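Local coordinates for protein Pcdhgb2 (Mus musculus, PDB 5SZR) that probably mediates calcium-dependent cell adhesion and may help establish and maintain specific neuronal connections in the brain, here represented by extracellular cadherin domains 3-6, at residues V224-V237 with S274-E286. Numbering follows the deposited sequence.
Sequences VAENNPPGTSIAQV and SGVVFAQRAFDHE. With CA (calcium ion), chain P; CA (calcium ion), chain Q; MAN (alpha-D-mannopyranose), chain T.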
ATOM      1  N   VAL A 224       7.050  17.383  27.633  1.00 52.60           N
ATOM      2  CA  VAL A 224       6.882  18.810  27.365  1.00 53.01           C
ATOM      3  C   VAL A 224       7.380  19.593  28.574  1.00 56.43           C
ATOM      4  O   VAL A 224       6.852  19.435  29.681  1.00 48.38           O
ATOM      5  CB  VAL A 224       5.420  19.187  27.065  1.00 51.17           C
ATOM      6  CG1 VAL A 224       5.344  20.616  26.552  1.00 51.27           C
ATOM      7  CG2 VAL A 224       4.800  18.227  26.077  1.00 50.65           C
ATOM      8  N   ALA A 225       8.375  20.449  28.357  1.00 55.69           N
ATOM      9  CA  ALA A 225       8.892  21.272  29.438  1.00 57.07           C
ATOM     10  C   ALA A 225       7.842  22.279  29.886  1.00 56.68           C
ATOM     11  O   ALA A 225       7.167  22.910  29.067  1.00 57.52           O
ATOM     12  CB  ALA A 225      10.166  21.999  29.008  1.00 58.31           C
ATOM     13  N   GLU A 226       7.706  22.401  31.201  1.00 55.13           N
ATOM     14  CA  GLU A 226       6.842  23.386  31.834  1.00 58.25           C
ATOM     15  C   GLU A 226       7.065  24.778  31.259  1.00 59.75           C
ATOM     16  O   GLU A 226       8.136  25.083  30.722  1.00 60.23           O
ATOM     17  CB  GLU A 226       7.122  23.367  33.335  1.00 63.38           C
ATOM     18  CG  GLU A 226       6.361  24.312  34.205  1.00 68.03           C
ATOM     19  CD  GLU A 226       6.693  24.075  35.659  1.00 68.21           C
ATOM     20  OE1 GLU A 226       7.888  23.913  35.981  1.00 64.55           O
ATOM     21  OE2 GLU A 226       5.752  24.001  36.468  1.00 74.01           O
ATOM     22  N   ASN A 227       6.035  25.620  31.371  1.00 60.64           N
ATOM     23  CA  ASN A 227       6.078  27.035  31.003  1.00 61.51           C
ATOM     24  C   ASN A 227       6.270  27.238  29.505  1.00 61.25           C
ATOM     25  O   ASN A 227       6.697  28.313  29.066  1.00 61.07           O
ATOM     26  CB  ASN A 227       7.158  27.785  31.790  1.00 58.89           C
ATOM     27  CG  ASN A 227       6.965  27.657  33.287  1.00 60.59           C
ATOM     28  OD1 ASN A 227       5.838  27.656  33.778  1.00 61.76           O
ATOM     29  ND2 ASN A 227       8.067  27.538  34.020  1.00 60.44           N
ATOM     30  N   ASN A 228       5.971  26.203  28.726  1.00 59.12           N
ATOM     31  CA  ASN A 228       5.933  26.299  27.279  1.00 58.91           C
ATOM     32  C   ASN A 228       5.009  27.437  26.845  1.00 60.46           C
ATOM     33  O   ASN A 228       4.003  27.719  27.504  1.00 61.46           O
ATOM     34  CB  ASN A 228       5.415  24.993  26.697  1.00 57.83           C
ATOM     35  CG  ASN A 228       4.023  24.664  27.198  1.00 59.08           C
ATOM     36  OD1 ASN A 228       3.831  24.346  28.375  1.00 58.54           O
ATOM     37  ND2 ASN A 228       3.038  24.770  26.315  1.00 59.66           N
ATOM     38  N   PRO A 229       5.313  28.097  25.730  1.00 61.36           N
ATOM     39  CA  PRO A 229       4.354  29.043  25.169  1.00 66.14           C
ATOM     40  C   PRO A 229       3.093  28.313  24.757  1.00 65.44           C
ATOM     41  O   PRO A 229       3.138  27.127  24.382  1.00 55.87           O
ATOM     42  CB  PRO A 229       5.094  29.621  23.952  1.00 66.35           C
ATOM     43  CG  PRO A 229       6.526  29.212  24.109  1.00 64.81           C
ATOM     44  CD  PRO A 229       6.508  27.943  24.885  1.00 60.33           C
ATOM     45  N   PRO A 230       1.939  28.969  24.836  1.00 68.54           N
ATOM     46  CA  PRO A 230       0.738  28.381  24.240  1.00 66.30           C
ATOM     47  C   PRO A 230       0.914  28.288  22.736  1.00 65.52           C
ATOM     48  O   PRO A 230       1.599  29.108  22.118  1.00 61.16           O
ATOM     49  CB  PRO A 230      -0.374  29.368  24.615  1.00 68.79           C
ATOM     50  CG  PRO A 230       0.207  30.250  25.648  1.00 63.38           C
ATOM     51  CD  PRO A 230       1.675  30.292  25.407  1.00 62.92           C
ATOM     52  N   GLY A 231       0.299  27.264  22.149  1.00 61.37           N
ATOM     53  CA  GLY A 231       0.479  27.008  20.735  1.00 63.88           C
ATOM     54  C   GLY A 231       1.784  26.339  20.367  1.00 65.66           C
ATOM     55  O   GLY A 231       2.224  26.456  19.219  1.00 67.38           O
ATOM     56  N   THR A 232       2.420  25.639  21.304  1.00 66.97           N
ATOM     57  CA  THR A 232       3.687  24.963  21.056  1.00 68.47           C
ATOM     58  C   THR A 232       3.420  23.547  20.566  1.00 68.21           C
ATOM     59  O   THR A 232       2.765  22.758  21.256  1.00 64.96           O
ATOM     60  CB  THR A 232       4.543  24.916  22.321  1.00 69.85           C
ATOM     61  OG1 THR A 232       4.805  26.247  22.779  1.00 75.45           O
ATOM     62  CG2 THR A 232       5.859  24.210  22.040  1.00 68.47           C
ATOM     63  N   SER A 233       3.933  23.228  19.382  1.00 72.82           N
ATOM     64  CA  SER A 233       3.831  21.873  18.853  1.00 74.32           C
ATOM     65  C   SER A 233       4.663  20.918  19.704  1.00 63.52           C
ATOM     66  O   SER A 233       5.888  21.060  19.793  1.00 63.63           O
ATOM     67  CB  SER A 233       4.295  21.845  17.398  1.00 88.21           C
ATOM     68  OG  SER A 233       4.604  20.523  16.977  1.00 98.35           O
ATOM     69  N   ILE A 234       4.001  19.941  20.321  1.00 56.11           N
ATOM     70  CA  ILE A 234       4.663  19.039  21.254  1.00 54.18           C
ATOM     71  C   ILE A 234       4.862  17.628  20.703  1.00 54.43           C
ATOM     72  O   ILE A 234       5.691  16.887  21.251  1.00 55.35           O
ATOM     73  CB  ILE A 234       3.914  18.978  22.601  1.00 53.61           C
ATOM     74  CG1 ILE A 234       2.537  18.329  22.434  1.00 52.20           C
ATOM     75  CG2 ILE A 234       3.789  20.366  23.216  1.00 55.15           C
ATOM     76  CD1 ILE A 234       1.700  18.354  23.701  1.00 50.65           C
ATOM     77  N   ALA A 235       4.138  17.229  19.658  1.00 54.25           N
ATOM     78  CA  ALA A 235       4.285  15.899  19.073  1.00 54.80           C
ATOM     79  C   ALA A 235       3.538  15.860  17.746  1.00 55.76           C
ATOM     80  O   ALA A 235       2.752  16.757  17.427  1.00 57.23           O
ATOM     81  CB  ALA A 235       3.769  14.801  20.008  1.00 52.93           C
ATOM     82  N   GLN A 236       3.784  14.797  16.980  1.00 55.88           N
ATOM     83  CA  GLN A 236       3.103  14.587  15.704  1.00 55.23           C
ATOM     84  C   GLN A 236       2.789  13.107  15.545  1.00 52.52           C
ATOM     85  O   GLN A 236       3.704  12.291  15.391  1.00 50.32           O
ATOM     86  CB  GLN A 236       3.946  15.083  14.531  1.00 58.04           C
ATOM     87  CG  GLN A 236       3.237  14.964  13.193  1.00 57.64           C
ATOM     88  CD  GLN A 236       3.973  15.674  12.072  1.00 60.35           C
ATOM     89  OE1 GLN A 236       5.140  16.052  12.215  1.00 62.29           O
ATOM     90  NE2 GLN A 236       3.289  15.863  10.947  1.00 60.31           N
ATOM     91  N   VAL A 237       1.504  12.767  15.577  1.00 51.98           N
ATOM     92  CA  VAL A 237       1.065  11.406  15.295  1.00 52.95           C
ATOM     93  C   VAL A 237       0.959  11.226  13.787  1.00 58.94           C
ATOM     94  O   VAL A 237       0.732  12.182  13.039  1.00 59.37           O
ATOM     95  CB  VAL A 237      -0.275  11.102  15.995  1.00 50.11           C
ATOM     96  CG1 VAL A 237      -0.139  11.264  17.502  1.00 51.30           C
ATOM     97  CG2 VAL A 237      -1.382  11.995  15.450  1.00 48.10           C
ATOM     98  N   SER A 274      -2.325  17.277   9.494  1.00 57.53           N
ATOM     99  CA  SER A 274      -0.911  17.013   9.724  1.00 56.50           C
ATOM    100  C   SER A 274      -0.648  16.074  10.894  1.00 54.79           C
ATOM    101  O   SER A 274       0.431  15.472  10.954  1.00 53.72           O
ATOM    102  CB  SER A 274      -0.161  18.322   9.987  1.00 54.39           C
ATOM    103  OG  SER A 274      -0.399  18.755  11.311  1.00 51.82           O
ATOM    104  N   GLY A 275      -1.589  15.951  11.827  1.00 52.80           N
ATOM    105  CA  GLY A 275      -1.362  15.166  13.019  1.00 50.07           C
ATOM    106  C   GLY A 275      -0.483  15.823  14.057  1.00 51.09           C
ATOM    107  O   GLY A 275      -0.177  15.189  15.076  1.00 50.68           O
ATOM    108  N   VAL A 276      -0.055  17.067  13.832  1.00 52.10           N
ATOM    109  CA  VAL A 276       0.707  17.788  14.842  1.00 50.53           C
ATOM    110  C   VAL A 276      -0.177  18.026  16.055  1.00 49.93           C
ATOM    111  O   VAL A 276      -1.339  18.431  15.927  1.00 52.07           O
ATOM    112  CB  VAL A 276       1.242  19.109  14.273  1.00 53.64           C
ATOM    113  CG1 VAL A 276       1.794  19.972  15.387  1.00 56.90           C
ATOM    114  CG2 VAL A 276       2.312  18.840  13.233  1.00 55.16           C
ATOM    115  N   VAL A 277       0.364  17.751  17.237  1.00 46.81           N
ATOM    116  CA  VAL A 277      -0.338  17.957  18.499  1.00 48.22           C
ATOM    117  C   VAL A 277       0.220  19.217  19.151  1.00 50.59           C
ATOM    118  O   VAL A 277       1.430  19.315  19.389  1.00 52.35           O
ATOM    119  CB  VAL A 277      -0.190  16.742  19.426  1.00 46.43           C
ATOM    120  CG1 VAL A 277      -0.888  17.001  20.753  1.00 45.61           C
ATOM    121  CG2 VAL A 277      -0.742  15.496  18.755  1.00 45.67           C
ATOM    122  N   PHE A 278      -0.654  20.178  19.442  1.00 49.62           N
ATOM    123  CA  PHE A 278      -0.264  21.448  20.042  1.00 50.02           C
ATOM    124  C   PHE A 278      -0.661  21.491  21.507  1.00 50.00           C
ATOM    125  O   PHE A 278      -1.735  21.012  21.884  1.00 48.42           O
ATOM    126  CB  PHE A 278      -0.920  22.636  19.334  1.00 50.38           C
ATOM    127  CG  PHE A 278      -0.511  22.798  17.903  1.00 51.91           C
ATOM    128  CD1 PHE A 278       0.526  23.651  17.561  1.00 51.75           C
ATOM    129  CD2 PHE A 278      -1.176  22.106  16.896  1.00 49.35           C
ATOM    130  CE1 PHE A 278       0.902  23.807  16.239  1.00 53.90           C
ATOM    131  CE2 PHE A 278      -0.805  22.260  15.571  1.00 50.87           C
ATOM    132  CZ  PHE A 278       0.238  23.112  15.242  1.00 53.22           C
ATOM    133  N   ALA A 279       0.204  22.085  22.327  1.00 52.92           N
ATOM    134  CA  ALA A 279      -0.169  22.467  23.683  1.00 51.13           C
ATOM    135  C   ALA A 279      -0.898  23.801  23.618  1.00 56.57           C
ATOM    136  O   ALA A 279      -0.350  24.788  23.119  1.00 60.77           O
ATOM    137  CB  ALA A 279       1.067  22.563  24.575  1.00 47.91           C
ATOM    138  N   GLN A 280      -2.136  23.829  24.107  1.00 57.88           N
ATOM    139  CA  GLN A 280      -2.972  25.018  24.017  1.00 61.17           C
ATOM    140  C   GLN A 280      -2.765  25.991  25.171  1.00 62.87           C
ATOM    141  O   GLN A 280      -3.348  27.080  25.153  1.00 63.30           O
ATOM    142  CB  GLN A 280      -4.449  24.614  23.954  1.00 64.24           C
ATOM    143  CG  GLN A 280      -4.767  23.586  22.872  1.00 64.76           C
ATOM    144  CD  GLN A 280      -5.011  24.212  21.514  1.00 67.30           C
ATOM    145  OE1 GLN A 280      -6.149  24.273  21.047  1.00 69.56           O
ATOM    146  NE2 GLN A 280      -3.945  24.678  20.871  1.00 67.36           N
ATOM    147  N   ARG A 281      -1.958  25.628  26.164  1.00 61.81           N
ATOM    148  CA  ARG A 281      -1.717  26.491  27.310  1.00 61.06           C
ATOM    149  C   ARG A 281      -0.320  26.228  27.845  1.00 61.06           C
ATOM    150  O   ARG A 281       0.307  25.214  27.531  1.00 61.64           O
ATOM    151  CB  ARG A 281      -2.747  26.260  28.417  1.00 62.39           C
ATOM    152  CG  ARG A 281      -2.649  24.879  29.051  1.00 64.08           C
ATOM    153  CD  ARG A 281      -3.266  24.853  30.441  1.00 68.86           C
ATOM    154  NE  ARG A 281      -4.675  25.232  30.428  1.00 73.30           N
ATOM    155  CZ  ARG A 281      -5.487  25.108  31.472  1.00 76.15           C
ATOM    156  NH1 ARG A 281      -6.757  25.474  31.376  1.00 78.87           N
ATOM    157  NH2 ARG A 281      -5.028  24.613  32.614  1.00 76.91           N
ATOM    158  N   ALA A 282       0.159  27.153  28.672  1.00 62.23           N
ATOM    159  CA  ALA A 282       1.416  26.957  29.382  1.00 58.97           C
ATOM    160  C   ALA A 282       1.210  25.945  30.501  1.00 56.07           C
ATOM    161  O   ALA A 282       0.421  26.180  31.421  1.00 56.52           O
ATOM    162  CB  ALA A 282       1.923  28.284  29.944  1.00 62.40           C
ATOM    163  N   PHE A 283       1.901  24.812  30.416  1.00 53.25           N
ATOM    164  CA  PHE A 283       1.785  23.799  31.454  1.00 53.04           C
ATOM    165  C   PHE A 283       2.552  24.222  32.705  1.00 55.63           C
ATOM    166  O   PHE A 283       3.579  24.901  32.631  1.00 57.68           O
ATOM    167  CB  PHE A 283       2.297  22.453  30.947  1.00 50.35           C
ATOM    168  CG  PHE A 283       1.506  21.894  29.791  1.00 52.37           C
ATOM    169  CD1 PHE A 283       2.130  21.144  28.809  1.00 51.46           C
ATOM    170  CD2 PHE A 283       0.142  22.109  29.696  1.00 53.67           C
ATOM    171  CE1 PHE A 283       1.406  20.622  27.741  1.00 51.84           C
ATOM    172  CE2 PHE A 283      -0.588  21.587  28.630  1.00 54.63           C
ATOM    173  CZ  PHE A 283       0.046  20.844  27.654  1.00 51.63           C
ATOM    174  N   ASP A 284       2.036  23.816  33.864  1.00 54.51           N
ATOM    175  CA  ASP A 284       2.636  24.112  35.163  1.00 57.95           C
ATOM    176  C   ASP A 284       2.845  22.788  35.884  1.00 58.79           C
ATOM    177  O   ASP A 284       1.880  22.175  36.357  1.00 61.82           O
ATOM    178  CB  ASP A 284       1.743  25.063  35.967  1.00 58.43           C
ATOM    179  CG  ASP A 284       2.282  25.362  37.357  1.00 61.48           C
ATOM    180  OD1 ASP A 284       3.472  25.098  37.635  1.00 60.42           O
ATOM    181  OD2 ASP A 284       1.505  25.892  38.182  1.00 65.27           O
ATOM    182  N   HIS A 285       4.104  22.344  35.955  1.00 56.76           N
ATOM    183  CA  HIS A 285       4.418  21.048  36.554  1.00 58.60           C
ATOM    184  C   HIS A 285       3.925  20.952  37.991  1.00 62.95           C
ATOM    185  O   HIS A 285       3.601  19.857  38.467  1.00 65.02           O
ATOM    186  CB  HIS A 285       5.927  20.801  36.489  1.00 58.95           C
ATOM    187  CG  HIS A 285       6.382  19.593  37.250  1.00 60.61           C
ATOM    188  ND1 HIS A 285       6.429  18.335  36.689  1.00 59.48           N
ATOM    189  CD2 HIS A 285       6.819  19.453  38.524  1.00 61.82           C
ATOM    190  CE1 HIS A 285       6.872  17.471  37.586  1.00 61.36           C
ATOM    191  NE2 HIS A 285       7.115  18.124  38.708  1.00 57.97           N
ATOM    192  N   GLU A 286       3.848  22.079  38.694  1.00 65.16           N
ATOM    193  CA  GLU A 286       3.413  22.057  40.083  1.00 69.25           C
ATOM    194  C   GLU A 286       1.914  21.808  40.223  1.00 74.31           C
ATOM    195  O   GLU A 286       1.478  21.352  41.285  1.00 79.74           O
ATOM    196  CB  GLU A 286       3.818  23.361  40.769  1.00 67.96           C
ATOM    197  CG  GLU A 286       5.289  23.409  41.206  1.00 69.13           C
ATOM    198  CD  GLU A 286       6.275  23.443  40.045  1.00 67.59           C
ATOM    199  OE1 GLU A 286       6.101  24.271  39.133  1.00 60.61           O
ATOM    200  OE2 GLU A 286       7.235  22.645  40.051  1.00 61.08           O
TER
HETATM  201 CA    CA P 713       5.662  25.971  37.634  1.00 50.04          CA
HETATM  202 CA    CA Q 714       8.780  23.785  38.665  1.00 52.64          CA
HETATM  203  C1  MAN T 717       5.287  20.556  15.707  1.00 60.35           C
HETATM  204  C2  MAN T 717       5.381  19.037  15.494  1.00 65.37           C
HETATM  205  C3  MAN T 717       6.292  18.422  16.553  1.00 70.20           C
HETATM  206  C4  MAN T 717       7.651  19.149  16.617  1.00 75.93           C
HETATM  207  C5  MAN T 717       7.443  20.656  16.798  1.00 70.43           C
HETATM  208  C6  MAN T 717       8.722  21.462  16.709  1.00 70.53           C
HETATM  209  O2  MAN T 717       5.977  18.723  14.229  1.00 64.91           O
HETATM  210  O3  MAN T 717       6.482  17.025  16.330  1.00 71.85           O
HETATM  211  O4  MAN T 717       8.401  18.664  17.715  1.00 77.49           O
HETATM  212  O5  MAN T 717       6.545  21.165  15.775  1.00 65.67           O
HETATM  213  O6  MAN T 717       8.363  22.843  16.811  1.00 72.50           O
HETATM  214  O   HOH W   1       4.471  27.370  36.091  1.00 54.08           O
HETATM  215  O   HOH W   2       5.318  27.536  39.673  1.00 42.55           O
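The side chain of N228 fills the hollow between A279, R281 and F283 and illustrates how one buried amide can join two irregular stretches of one chain. Its chi1 of 60° tucks CG between the backbone N and carbonyl carbon, which turns the amide inward. OD1 of N228 accepts a nearly straight bond from F283 N at 2.8 Å. ND2 of N228 donates to R281 O from above that carbonyl's plane and rests 3.4 Å from A279 CB. Both polar ends are thus satisfied. With an alanine here, F283 N and R281 O would probably lose these mates and a gap would open beside A279. Alongside, the F283 ring takes V224 CG1 at its edge.

Beyond the type II turn P229-T232, strands 232-236 and 276-279 pair antiparallel through two bulges. G231 and T232 share A279 O, T232 weakly, in a G1 bulge; I234 and A235 share V277 O, A235 weakly, in a classic bulge. The second bulge swings I234 out of the regular alternation, and its two branches meet different bumps: CG2 reaches A279 CB at 3.8 Å, while CG1 crosses V277 CG1 obliquely. On the face of S233, F278, Q236 and V276, the mannose joined to S233 OG sits over V276 CG1, and Q236, extended, donates from NE2 to S274 O at 2.9 Å.

At the other end E226 OE2, D284 OD1 and E286 OE1 converge on one calcium; E226 and E286 also bind the second, whose shell D317, D320, D360 and the backbone O of R318 help complete toward the next cadherin domain. V277 and A235 turn inward within the cadherin beta-sandwich, A235 meeting M311 of strand 306-316 and V222 of strand 219-225, while strand 268-270 flanks 276-279 on its other side.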